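Local coordinates for uncharacterized protein Rv2866 (PDB 3G5O) that is the toxic component of a type II toxin-antitoxin system, an RNase that cleaves preferentially at the 3'-end of purine ribonucleotides and is neutralised by its cognate antitoxin, at residues F46-L49 with S50-P53. Numbering follows the deposited sequence.
Sequences FGDL and SREP
Asp48 and Arg51 form a salt bridge within the last turn of helix 35-51, a local contact where the helix gives way to the loop before strand 57-59. Arg51 NH2 reaches Asp48 OD1 at 2.9 Å, from the anti side of the carboxylate and 28° out of its plane. OD1 meets the guanidinium at its edge, nearly in its plane, although the carboxylate is turned 79° against it. A bend at chi3 (-73°) folds the arginine back over the helix, laying one guanidinium face on the backbone of Gly47, with CZ 3.5 Å from Gly47 C. Gly47 has no side chain to stand between its backbone and the guanidinium, and it takes the unusual backbone angles of the wider turn at 46-49. A water accepts from Arg51 NE at 2.9 Å and donates weakly to Asp48 OD1, while Asp48 OD2 pairs with Arg72, so the aspartate links two arginines.

In the backbone, Arg51 N donates to Gly47 O (3.0 Å) and Glu52 N to Asp48 O (3.0 Å), the closing bonds of the helix. Pro53 CD rests 3.3 Å from Leu49 O. Apolar Leu49 packs on Leu77 and Ile90 of the sheet, and small Ser50 fits against strand 19-23, its OG hydrogen-bonded to Tyr18 O. The arrangement is a helix C-terminus at which Glu52 leaves helical geometry and Pro53 follows, with no N-H to continue the hydrogen-bonding pattern, and with an i to i+3 salt bridge across its last turn, in the helix-on-sheet packing of the RelE/ParE toxin fold.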
ATOM      1  N   PHE C  46       7.814  22.369  14.078  1.00 19.73           N
ATOM      2  CA  PHE C  46       7.735  22.986  15.408  1.00 22.12           C
ATOM      3  C   PHE C  46       6.549  23.923  15.623  1.00 22.58           C
ATOM      4  O   PHE C  46       6.408  24.511  16.700  1.00 22.82           O
ATOM      5  CB  PHE C  46       9.086  23.645  15.764  1.00 20.54           C
ATOM      6  CG  PHE C  46      10.210  22.628  15.886  1.00 21.80           C
ATOM      7  CD1 PHE C  46      10.113  21.581  16.795  1.00 20.57           C
ATOM      8  CD2 PHE C  46      11.319  22.671  15.045  1.00 23.72           C
ATOM      9  CE1 PHE C  46      11.133  20.631  16.898  1.00 20.00           C
ATOM     10  CE2 PHE C  46      12.358  21.740  15.150  1.00 22.96           C
ATOM     11  CZ  PHE C  46      12.260  20.708  16.062  1.00 23.69           C
ATOM     12  N   GLY C  47       5.715  24.057  14.591  1.00 22.92           N
ATOM     13  CA  GLY C  47       4.558  24.948  14.617  1.00 22.85           C
ATOM     14  C   GLY C  47       3.278  24.154  14.446  1.00 23.29           C
ATOM     15  O   GLY C  47       2.813  23.538  15.398  1.00 23.19           O
ATOM     16  N   ASP C  48       2.714  24.152  13.237  1.00 22.23           N
ATOM     17  CA  ASP C  48       1.483  23.418  12.967  1.00 22.57           C
ATOM     18  C   ASP C  48       1.479  21.950  13.380  1.00 22.27           C
ATOM     19  O   ASP C  48       0.457  21.467  13.859  1.00 20.79           O
ATOM     20  CB  ASP C  48       1.034  23.557  11.500  1.00 21.69           C
ATOM     21  CG  ASP C  48       0.597  24.989  11.154  1.00 26.82           C
ATOM     22  OD1 ASP C  48       0.468  25.834  12.091  1.00 29.34           O
ATOM     23  OD2 ASP C  48       0.406  25.280   9.952  1.00 30.33           O
ATOM     24  N   LEU C  49       2.575  21.225  13.142  1.00 21.89           N
ATOM     25  CA  LEU C  49       2.591  19.802  13.494  1.00 22.29           C
ATOM     26  C   LEU C  49       2.557  19.570  15.010  1.00 22.47           C
ATOM     27  O   LEU C  49       1.835  18.666  15.525  1.00 22.80           O
ATOM     28  CB  LEU C  49       3.789  19.088  12.874  1.00 20.68           C
ATOM     29  CG  LEU C  49       3.995  17.669  13.355  1.00 23.16           C
ATOM     30  CD1 LEU C  49       2.901  16.741  12.802  1.00 24.31           C
ATOM     31  CD2 LEU C  49       5.405  17.188  12.980  1.00 20.03           C
ATOM     32  N   SER C  50       3.353  20.368  15.705  1.00 22.22           N
ATOM     33  CA  SER C  50       3.340  20.418  17.162  1.00 23.74           C
ATOM     34  C   SER C  50       1.950  20.706  17.728  1.00 23.93           C
ATOM     35  O   SER C  50       1.505  20.024  18.658  1.00 24.74           O
ATOM     36  CB  SER C  50       4.281  21.525  17.627  1.00 23.96           C
ATOM     37  OG  SER C  50       4.241  21.589  19.017  1.00 23.01           O
ATOM     38  N   ARG C  51       1.287  21.720  17.189  1.00 24.48           N
ATOM     39  CA  ARG C  51      -0.049  22.114  17.684  1.00 25.89           C
ATOM     40  C   ARG C  51      -1.141  21.135  17.373  1.00 26.02           C
ATOM     41  O   ARG C  51      -2.048  20.950  18.199  1.00 26.99           O
ATOM     42  CB  ARG C  51      -0.480  23.513  17.185  1.00 26.28           C
ATOM     43  CG  ARG C  51       0.303  24.657  17.834  1.00 29.06           C
ATOM     44  CD  ARG C  51      -0.124  26.033  17.302  1.00 34.58           C
ATOM     45  NE  ARG C  51       0.334  26.298  15.928  1.00 34.43           N
ATOM     46  CZ  ARG C  51       1.490  26.880  15.584  1.00 33.86           C
ATOM     47  NH1 ARG C  51       2.372  27.271  16.495  1.00 34.84           N
ATOM     48  NH2 ARG C  51       1.773  27.073  14.307  1.00 32.44           N
ATOM     49  N   GLU C  52      -1.117  20.513  16.191  1.00 25.38           N
ATOM     50  CA  GLU C  52      -2.224  19.620  15.831  1.00 26.46           C
ATOM     51  C   GLU C  52      -1.748  18.379  15.087  1.00 25.44           C
ATOM     52  O   GLU C  52      -2.062  18.209  13.903  1.00 25.28           O
ATOM     53  CB  GLU C  52      -3.314  20.374  15.035  1.00 27.79           C
ATOM     54  CG  GLU C  52      -4.013  21.535  15.832  1.00 34.61           C
ATOM     55  CD  GLU C  52      -4.997  21.057  16.975  1.00 44.64           C
ATOM     56  OE1 GLU C  52      -4.808  19.977  17.623  1.00 46.96           O
ATOM     57  OE2 GLU C  52      -5.979  21.798  17.237  1.00 49.44           O
ATOM     58  N   PRO C  53      -1.012  17.491  15.793  1.00 24.51           N
ATOM     59  CA  PRO C  53      -0.357  16.341  15.146  1.00 24.70           C
ATOM     60  C   PRO C  53      -1.342  15.409  14.479  1.00 26.27           C
ATOM     61  O   PRO C  53      -0.994  14.758  13.476  1.00 26.04           O
ATOM     62  CB  PRO C  53       0.346  15.618  16.302  1.00 24.44           C
ATOM     63  CG  PRO C  53      -0.164  16.241  17.560  1.00 23.54           C
ATOM     64  CD  PRO C  53      -0.728  17.564  17.241  1.00 23.67           C
TER
HETATM   65  O   HOH W   1      -2.002  25.467  14.351  1.00 38.04           O